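Local coordinates for protein flavoredoxin (Desulfovibrio vulgaris str. 'Miyazaki F', PDB 2D5M) that binds flavin mononucleotide and probably carries electrons through it, as a homodimeric flavoprotein of the flavin reductase-like family, at residues 16-21 / 77-82; 24-29 / 61-66; 162-165 / 170-173. One frame throughout, in Å; residues are numbered along the deposited sequence.

Contact 1 (16-21 / 77-82); sequences LFLVGT and RHADYA. With FMN (flavin mononucleotide), chain E.
Ala79 CB packs into the notch between Leu16 CD2 and Leu18 CD1, 3.7 Å from each. Leu16 stands just before the regular run of strand 17-21 and Leu18 within it. Their side chains reach the same methyl by different torsions. In Leu16, CG is anti to the backbone N (chi1 -177°), and its two methyls part company. CD2 goes to the helix, while CD1 goes to the flavin and lies 3.8 Å from FMN C7M. Leu18 has two conformers. In the one described, CG lies beside the backbone N (chi1 -74°) and both methyls face the helix, with CD2 3.9 Å from Ala79 CA and 4.2 Å from Ala82 CB. Ala79 and Ala82 are about one turn apart, so the small side chains let the helix sit close to the strand. Pro71 also touches both Leu18 and Ala79, and the touching residues are all buried.

The helix turns other groups to the cofactor. Ala82 O is 3.5 Å from FMN C4' on the ribityl chain and also accepts a hydrogen bond from Lys92. Asp80 OD1 approaches FMN C8M at 3.8 Å and is hydrogen-bonded to Tyr171 OH. Both carboxylate oxygens also accept backbone N-H groups of the second subunit. Strand and helix form part of the FMN pocket wall, along the methyl end of the isoalloxazine and the ribityl chain, in a flavin reductase-like domain built on an antiparallel sheet.

Contact 2 (24-29 / 61-66); sequences RDSRPN and TERGAF. With FMN (flavin mononucleotide), chain E.
Arg24 and Glu62 meet mainly through one water. This water donates to Glu62 OE1 at 2.7 Å. It accepts from Arg24 N at 3.0 Å and from Arg24 NH1 at 2.9 Å, where it lies in the guanidinium plane at the edge. Arg24 CG sits between the backbone N and the carbonyl carbon (chi1 67°). The extended chain beyond it brings NH1 back to the water that its own backbone N holds. The direct touch is slight, with Arg24 CB 3.9 Å from Glu62 OE1.

Charge adds little directly across the contact. Arg24 NH1 and Glu62 OE2 are 5.2 Å apart, so any attraction is at a distance. Glu62 OE2 has its salt bridge with Arg58. Arg63 reaches across with an extended chain, and its NH1 is paired with Asp107.

The contact lies at the surface. It joins the turn of the beta hairpin between strands 14-22 and 28-41 to the C-terminal end of helix 55-63. Gly64 leaves that helix with positive phi and leads into strand 65-70.

Polar approaches without a bond complete the meeting. Ser26 OG lies 3.6 Å from Arg63 NH2, oblique to the guanidinium plane. The same nitrogen donates to Asp23 O in the hairpin turn.

Within these segments the cofactor is met by Asn29, on the strand that follows the turn. Asn29 ND2 donates to FMN O3P of the phosphate at 2.9 Å, in a nearly straight bond (175°).

Contact 3 (162-165 / 170-173); sequences VIFA and EYYA. With FMN (flavin mononucleotide), chain E.
Strands 162-165 and 170-173 run antiparallel, and Ile163-Tyr172 and Ala165-Glu170 are their hydrogen-bonded pairs. Ile163 N gives a 2.9 Å bond to Tyr172 O, and Ala165 N a nearly straight one of 2.8 Å to Glu170 O (174°). Each pair also has its return bond.

Phe164 and Tyr171 form the non-hydrogen-bonded pair between them, with both side chains on the cofactor face. Their rings meet obliquely, planes at 48°, with Phe164 CD1 3.8 Å from Tyr171 CE2. Phe164 CG is anti to the backbone N (chi1 175°), which carries the ring out to the flavin. FMN C7M sits over the centre of one ring face, 3.5 Å above the plane. Tyr171 OH lies 3.4 Å from the same methyl and is hydrogen-bonded to Asp80.

This is a beta hairpin, and at Tyr171 and Tyr172 its second strand also pairs antiparallel with a strand of the second subunit. The sheet therefore continues across the dimer interface.

Val162 CG1 packs obliquely against Tyr171 CD2 at 3.7 Å. Ile163 and Tyr172 point to the other face, where Ile163 meets Ile163 of the second subunit. Tyr172 OH donates to Glu170 OE1 at 3.0 Å along its own strand.

In the fold
All three contacts touch FMN. Contacts 1 and 3 share its methyl end, around C7M, and contact 1 also lines the ribityl chain. Contact 2 supplies a hydrogen-bond donor to the phosphate. Contacts 2 and 3 lie on opposite sides of the chain's centre, with centres about 28 Å apart and nearest atoms about 15 Å apart. Contact 1 lies about 16 Å from contact 2 and about 13 Å from contact 3, centre to centre. It touches both. Thr21 O is 2.9 Å from Asn29 N, and Val19 packs on Phe66. Asp80 OD1 is 2.6 Å from Tyr171 OH, a probable hydrogen bond, and Leu16 CD2 lies 3.6 Å from Val162 CG1. Contacts 1 and 3 both reach the second subunit.

Contact 1 (16-21 / 77-82)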
# COMPACT_ATOMS: atom_id res chain seq x y z
N LEU A 16 4.53 4.24 -4.38
CA LEU A 16 5.56 5.26 -4.48
C LEU A 16 4.84 6.59 -4.58
O LEU A 16 4.58 7.13 -5.66
CB LEU A 16 6.52 5.03 -5.70
CG LEU A 16 7.68 6.04 -5.82
CD1 LEU A 16 8.59 5.93 -4.62
CD2 LEU A 16 8.43 5.82 -7.13
N PHE A 17 4.44 7.12 -3.43
CA PHE A 17 3.75 8.39 -3.34
C PHE A 17 4.74 9.54 -3.23
O PHE A 17 5.62 9.50 -2.40
CB PHE A 17 2.88 8.39 -2.09
CG PHE A 17 1.69 7.41 -2.14
CD1 PHE A 17 1.10 7.04 -0.93
CD2 PHE A 17 1.15 6.88 -3.31
CE1 PHE A 17 -0.00 6.22 -0.84
CE2 PHE A 17 0.00 6.05 -3.21
CZ PHE A 17 -0.58 5.73 -2.00
N LEU A 18 4.54 10.61 -4.00
CA LEU A 18 5.29 11.82 -3.77
C LEU A 18 4.44 12.78 -2.93
O LEU A 18 3.39 13.29 -3.37
CB LEU A 18 5.78 12.51 -5.01
CG LEU A 18 6.96 11.77 -5.68
CD1 LEU A 18 6.46 10.49 -6.32
CD2 LEU A 18 7.68 12.72 -6.63
N VAL A 19 4.85 12.98 -1.68
CA VAL A 19 4.13 13.80 -0.71
C VAL A 19 4.57 15.22 -0.88
O VAL A 19 5.76 15.54 -0.74
CB VAL A 19 4.42 13.31 0.71
CG1 VAL A 19 3.70 14.19 1.71
CG2 VAL A 19 3.96 11.85 0.91
N GLY A 20 3.61 16.09 -1.24
CA GLY A 20 3.89 17.50 -1.59
C GLY A 20 3.46 18.42 -0.48
O GLY A 20 2.38 18.27 0.11
N THR A 21 4.27 19.43 -0.18
CA THR A 21 4.04 20.40 0.87
C THR A 21 4.63 21.77 0.52
O THR A 21 5.44 21.89 -0.40
CB THR A 21 4.69 19.95 2.19
OG1 THR A 21 6.10 19.77 2.00
CG2 THR A 21 4.05 18.70 2.80
N ARG A 77 12.72 8.27 -12.26
CA ARG A 77 13.97 8.81 -11.77
C ARG A 77 13.73 10.04 -10.91
O ARG A 77 14.39 10.27 -9.88
CB ARG A 77 14.88 9.15 -12.95
CG ARG A 77 15.31 7.91 -13.77
CD ARG A 77 16.30 8.25 -14.86
NE ARG A 77 17.62 8.44 -14.24
CZ ARG A 77 18.75 8.82 -14.83
NH1 ARG A 77 18.82 9.07 -16.12
NH2 ARG A 77 19.86 8.95 -14.10
N HIS A 78 12.78 10.86 -11.26
CA HIS A 78 12.41 12.08 -10.55
C HIS A 78 11.91 11.73 -9.15
O HIS A 78 12.25 12.37 -8.16
CB HIS A 78 11.35 12.88 -11.31
CG HIS A 78 11.64 13.16 -12.76
ND1 HIS A 78 11.73 12.18 -13.71
CD2 HIS A 78 11.83 14.35 -13.39
CE1 HIS A 78 11.99 12.70 -14.85
NE2 HIS A 78 12.07 14.06 -14.73
N ALA A 79 11.04 10.71 -9.11
CA ALA A 79 10.50 10.26 -7.86
C ALA A 79 11.60 9.76 -6.94
O ALA A 79 11.64 10.05 -5.74
CB ALA A 79 9.43 9.21 -8.10
N ASP A 80 12.52 8.97 -7.52
CA ASP A 80 13.65 8.47 -6.75
C ASP A 80 14.50 9.61 -6.21
O ASP A 80 14.89 9.59 -5.03
CB ASP A 80 14.45 7.51 -7.62
CG ASP A 80 15.41 6.64 -6.82
OD1 ASP A 80 14.92 5.96 -5.86
OD2 ASP A 80 16.62 6.61 -7.15
N TYR A 81 14.77 10.62 -7.04
CA TYR A 81 15.51 11.79 -6.60
C TYR A 81 14.88 12.39 -5.36
O TYR A 81 15.56 12.74 -4.40
CB TYR A 81 15.58 12.81 -7.75
CG TYR A 81 16.39 14.03 -7.49
CD1 TYR A 81 17.69 14.15 -8.02
CD2 TYR A 81 15.89 15.11 -6.76
CE1 TYR A 81 18.44 15.27 -7.80
CE2 TYR A 81 16.65 16.24 -6.53
CZ TYR A 81 17.94 16.31 -7.07
OH TYR A 81 18.71 17.44 -6.85
N ALA A 82 13.57 12.56 -5.40
CA ALA A 82 12.82 13.18 -4.29
C ALA A 82 12.92 12.36 -3.03
O ALA A 82 12.70 12.88 -1.92
CB ALA A 82 11.35 13.38 -4.69
N1 FMN E . 10.82 8.41 4.14
C2 FMN E . 9.82 8.40 5.07
O2 FMN E . 9.90 9.08 6.10
N3 FMN E . 8.71 7.58 4.85
C4 FMN E . 8.55 6.73 3.78
O4 FMN E . 7.52 6.03 3.67
C4A FMN E . 9.62 6.70 2.84
N5 FMN E . 9.55 5.84 1.79
C5A FMN E . 10.53 5.98 0.84
C6 FMN E . 10.47 5.12 -0.29
C7 FMN E . 11.37 5.19 -1.34
C7M FMN E . 11.33 4.24 -2.51
C8 FMN E . 12.38 6.23 -1.27
C8M FMN E . 13.33 6.39 -2.44
C9 FMN E . 12.49 7.02 -0.14
C9A FMN E . 11.59 6.93 0.90
N10 FMN E . 11.67 7.69 2.09
C10 FMN E . 10.67 7.63 3.03
C1' FMN E . 12.81 8.64 2.28
C2' FMN E . 12.43 10.09 2.00
O2' FMN E . 11.74 10.25 0.76
C3' FMN E . 13.72 10.92 1.95
O3' FMN E . 14.25 10.95 3.29
C4' FMN E . 13.53 12.33 1.42
O4' FMN E . 14.86 12.82 1.10
C5' FMN E . 12.88 13.27 2.38
O5' FMN E . 12.79 14.58 1.73
P FMN E . 12.49 15.91 2.59
O1P FMN E . 13.59 16.05 3.66
O2P FMN E . 11.13 15.83 3.23
O3P FMN E . 12.59 16.96 1.50

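Contact 2 (24-29 / 61-66)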
# COMPACT_ATOMS: atom_id res chain seq x y z
N ARG A 24 7.51 27.01 5.44
CA ARG A 24 7.04 28.27 6.05
C ARG A 24 7.23 29.48 5.15
O ARG A 24 6.49 30.46 5.36
CB ARG A 24 7.71 28.47 7.39
CG ARG A 24 9.21 28.72 7.27
CD ARG A 24 9.86 28.48 8.68
NE ARG A 24 11.30 28.61 8.64
CZ ARG A 24 12.08 27.66 8.16
NH1 ARG A 24 11.65 26.49 7.70
NH2 ARG A 24 13.41 27.88 8.16
N ASP A 25 8.12 29.38 4.20
CA ASP A 25 8.40 30.44 3.23
C ASP A 25 7.74 30.13 1.88
O ASP A 25 8.09 30.79 0.92
CB ASP A 25 9.91 30.60 3.07
CG ASP A 25 10.55 31.09 4.36
OD1 ASP A 25 10.00 32.12 4.79
OD2 ASP A 25 11.51 30.46 4.87
N SER A 26 6.81 29.19 1.86
CA SER A 26 6.02 28.83 0.68
C SER A 26 6.86 28.18 -0.38
O SER A 26 6.50 28.11 -1.57
CB SER A 26 5.26 30.05 0.12
OG SER A 26 4.30 30.50 1.06
N ARG A 27 8.02 27.62 -0.00
CA ARG A 27 8.82 26.83 -0.93
C ARG A 27 8.17 25.47 -1.12
O ARG A 27 7.89 24.78 -0.12
CB ARG A 27 10.26 26.66 -0.39
CG ARG A 27 10.96 27.96 -0.12
CD ARG A 27 12.27 27.86 0.61
NE ARG A 27 13.20 26.89 0.05
CZ ARG A 27 13.57 25.69 0.53
NH1 ARG A 27 13.13 25.19 1.67
NH2 ARG A 27 14.46 24.96 -0.15
N PRO A 28 7.91 25.03 -2.34
CA PRO A 28 7.27 23.75 -2.57
C PRO A 28 8.25 22.60 -2.47
O PRO A 28 9.42 22.72 -2.85
CB PRO A 28 6.72 23.89 -4.00
CG PRO A 28 7.74 24.73 -4.67
CD PRO A 28 8.16 25.76 -3.64
N ASN A 29 7.77 21.46 -1.99
CA ASN A 29 8.60 20.28 -1.81
C ASN A 29 7.82 19.01 -2.16
O ASN A 29 6.59 19.01 -2.14
CB ASN A 29 9.08 20.18 -0.37
CG ASN A 29 10.26 19.24 -0.17
OD1 ASN A 29 11.05 19.01 -1.10
ND2 ASN A 29 10.41 18.74 1.05
N THR A 61 3.36 19.47 9.82
CA THR A 61 2.98 19.90 11.16
C THR A 61 2.60 21.37 11.15
O THR A 61 1.73 21.80 11.91
CB THR A 61 4.03 19.65 12.24
OG1 THR A 61 5.19 20.41 12.05
CG2 THR A 61 4.45 18.18 12.32
N GLU A 62 3.18 22.18 10.30
CA GLU A 62 2.91 23.61 10.25
C GLU A 62 1.67 23.95 9.45
O GLU A 62 0.94 24.85 9.85
CB GLU A 62 4.14 24.31 9.60
CG GLU A 62 5.36 24.31 10.51
CD GLU A 62 6.63 24.83 9.89
OE1 GLU A 62 6.67 24.95 8.62
OE2 GLU A 62 7.63 25.04 10.67
N ARG A 63 1.46 23.32 8.30
CA ARG A 63 0.36 23.71 7.44
C ARG A 63 -0.86 22.83 7.50
O ARG A 63 -1.95 23.21 7.05
CB ARG A 63 0.83 23.78 5.98
CG ARG A 63 1.65 25.11 5.85
CD ARG A 63 1.91 25.34 4.39
NE ARG A 63 2.85 26.43 4.25
CZ ARG A 63 2.55 27.68 4.05
NH1 ARG A 63 1.30 28.10 3.95
NH2 ARG A 63 3.54 28.55 3.97
N GLY A 64 -0.70 21.62 8.06
CA GLY A 64 -1.89 20.74 8.18
C GLY A 64 -2.45 20.28 6.86
O GLY A 64 -3.65 20.01 6.78
N ALA A 65 -1.63 20.16 5.84
CA ALA A 65 -2.07 19.85 4.50
C ALA A 65 -0.90 19.26 3.72
O ALA A 65 0.24 19.65 3.92
CB ALA A 65 -2.52 21.12 3.78
N PHE A 66 -1.23 18.34 2.80
CA PHE A 66 -0.23 17.78 1.93
C PHE A 66 -0.97 17.19 0.72
O PHE A 66 -2.18 16.98 0.76
CB PHE A 66 0.62 16.71 2.60
CG PHE A 66 -0.10 15.51 3.20
CD1 PHE A 66 -0.17 14.32 2.46
CD2 PHE A 66 -0.64 15.53 4.45
CE1 PHE A 66 -0.75 13.19 3.02
CE2 PHE A 66 -1.29 14.41 4.99
CZ PHE A 66 -1.34 13.22 4.28
N1 FMN E . 10.82 8.41 4.14
C2 FMN E . 9.82 8.40 5.07
O2 FMN E . 9.90 9.08 6.10
N3 FMN E . 8.71 7.58 4.85
C4 FMN E . 8.55 6.73 3.78
O4 FMN E . 7.52 6.03 3.67
C4A FMN E . 9.62 6.70 2.84
N5 FMN E . 9.55 5.84 1.79
C5A FMN E . 10.53 5.98 0.84
C6 FMN E . 10.47 5.12 -0.29
C7 FMN E . 11.37 5.19 -1.34
C7M FMN E . 11.33 4.24 -2.51
C8 FMN E . 12.38 6.23 -1.27
C8M FMN E . 13.33 6.39 -2.44
C9 FMN E . 12.49 7.02 -0.14
C9A FMN E . 11.59 6.93 0.90
N10 FMN E . 11.67 7.69 2.09
C10 FMN E . 10.67 7.63 3.03
C1' FMN E . 12.81 8.64 2.28
C2' FMN E . 12.43 10.09 2.00
O2' FMN E . 11.74 10.25 0.76
C3' FMN E . 13.72 10.92 1.95
O3' FMN E . 14.25 10.95 3.29
C4' FMN E . 13.53 12.33 1.42
O4' FMN E . 14.86 12.82 1.10
C5' FMN E . 12.88 13.27 2.38
O5' FMN E . 12.79 14.58 1.73
P FMN E . 12.49 15.91 2.59
O1P FMN E . 13.59 16.05 3.66
O2P FMN E . 11.13 15.83 3.23
O3P FMN E . 12.59 16.96 1.50
O HOH W 1 9.01 25.32 7.36

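Contact 3 (162-165 / 170-173)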
# COMPACT_ATOMS: atom_id res chain seq x y z
N VAL A 162 3.93 3.76 -10.49
CA VAL A 162 5.10 2.98 -10.09
C VAL A 162 4.81 2.22 -8.81
O VAL A 162 4.21 2.73 -7.86
CB VAL A 162 6.31 3.90 -9.91
CG1 VAL A 162 7.55 3.19 -9.44
CG2 VAL A 162 6.65 4.69 -11.16
N ILE A 163 5.31 1.01 -8.76
CA ILE A 163 5.31 0.13 -7.63
C ILE A 163 6.71 0.04 -7.03
O ILE A 163 7.67 -0.13 -7.78
CB ILE A 163 4.85 -1.34 -7.98
CG1 ILE A 163 3.42 -1.31 -8.55
CG2 ILE A 163 4.94 -2.32 -6.89
CD1 ILE A 163 3.21 -2.58 -9.35
N PHE A 164 6.85 0.09 -5.70
CA PHE A 164 8.11 -0.10 -5.04
C PHE A 164 8.22 -1.51 -4.45
O PHE A 164 7.28 -1.98 -3.80
CB PHE A 164 8.34 0.95 -3.96
CG PHE A 164 9.56 0.81 -3.10
CD1 PHE A 164 10.84 0.82 -3.70
CD2 PHE A 164 9.50 0.68 -1.75
CE1 PHE A 164 11.97 0.75 -2.94
CE2 PHE A 164 10.61 0.65 -0.97
CZ PHE A 164 11.88 0.66 -1.55
N ALA A 165 9.33 -2.17 -4.75
CA ALA A 165 9.70 -3.46 -4.16
C ALA A 165 10.72 -3.19 -3.06
O ALA A 165 11.89 -2.90 -3.38
CB ALA A 165 10.27 -4.38 -5.23
N GLU A 170 13.74 -1.80 -5.79
CA GLU A 170 13.46 -1.74 -7.20
C GLU A 170 12.09 -1.15 -7.44
O GLU A 170 11.21 -1.18 -6.61
CB GLU A 170 13.53 -3.14 -7.87
CG GLU A 170 14.95 -3.71 -7.76
CD GLU A 170 15.27 -4.93 -8.58
OE1 GLU A 170 14.35 -5.74 -8.79
OE2 GLU A 170 16.46 -5.12 -8.98
N TYR A 171 11.92 -0.62 -8.64
CA TYR A 171 10.65 -0.08 -9.11
C TYR A 171 10.12 -0.90 -10.28
O TYR A 171 10.90 -1.24 -11.17
CB TYR A 171 10.86 1.35 -9.56
CG TYR A 171 11.30 2.33 -8.50
CD1 TYR A 171 12.44 3.07 -8.67
CD2 TYR A 171 10.57 2.52 -7.34
CE1 TYR A 171 12.87 3.99 -7.71
CE2 TYR A 171 10.97 3.45 -6.39
CZ TYR A 171 12.11 4.18 -6.58
OH TYR A 171 12.44 5.08 -5.62
N TYR A 172 8.82 -1.12 -10.28
CA TYR A 172 8.09 -1.91 -11.27
C TYR A 172 6.88 -1.17 -11.76
O TYR A 172 6.31 -0.33 -11.07
CB TYR A 172 7.65 -3.29 -10.66
CG TYR A 172 8.82 -4.24 -10.57
CD1 TYR A 172 9.00 -5.21 -11.52
CD2 TYR A 172 9.76 -4.15 -9.56
CE1 TYR A 172 10.07 -6.07 -11.46
CE2 TYR A 172 10.84 -4.97 -9.49
CZ TYR A 172 11.00 -5.95 -10.45
OH TYR A 172 12.08 -6.78 -10.38
N ALA A 173 6.43 -1.47 -12.99
CA ALA A 173 5.18 -1.03 -13.55
C ALA A 173 4.04 -1.97 -13.16
O ALA A 173 4.28 -3.12 -12.75
CB ALA A 173 5.24 -0.95 -15.07
N1 FMN E . 10.82 8.41 4.14
C2 FMN E . 9.82 8.40 5.07
O2 FMN E . 9.90 9.08 6.10
N3 FMN E . 8.71 7.58 4.85
C4 FMN E . 8.55 6.73 3.78
O4 FMN E . 7.52 6.03 3.67
C4A FMN E . 9.62 6.70 2.84
N5 FMN E . 9.55 5.84 1.79
C5A FMN E . 10.53 5.98 0.84
C6 FMN E . 10.47 5.12 -0.29
C7 FMN E . 11.37 5.19 -1.34
C7M FMN E . 11.33 4.24 -2.51
C8 FMN E . 12.38 6.23 -1.27
C8M FMN E . 13.33 6.39 -2.44
C9 FMN E . 12.49 7.02 -0.14
C9A FMN E . 11.59 6.93 0.90
N10 FMN E . 11.67 7.69 2.09
C10 FMN E . 10.67 7.63 3.03
C1' FMN E . 12.81 8.64 2.28
C2' FMN E . 12.43 10.09 2.00
O2' FMN E . 11.74 10.25 0.76
C3' FMN E . 13.72 10.92 1.95
O3' FMN E . 14.25 10.95 3.29
C4' FMN E . 13.53 12.33 1.42
O4' FMN E . 14.86 12.82 1.10
C5' FMN E . 12.88 13.27 2.38
O5' FMN E . 12.79 14.58 1.73
P FMN E . 12.49 15.91 2.59
O1P FMN E . 13.59 16.05 3.66
O2P FMN E . 11.13 15.83 3.23
O3P FMN E . 12.59 16.96 1.50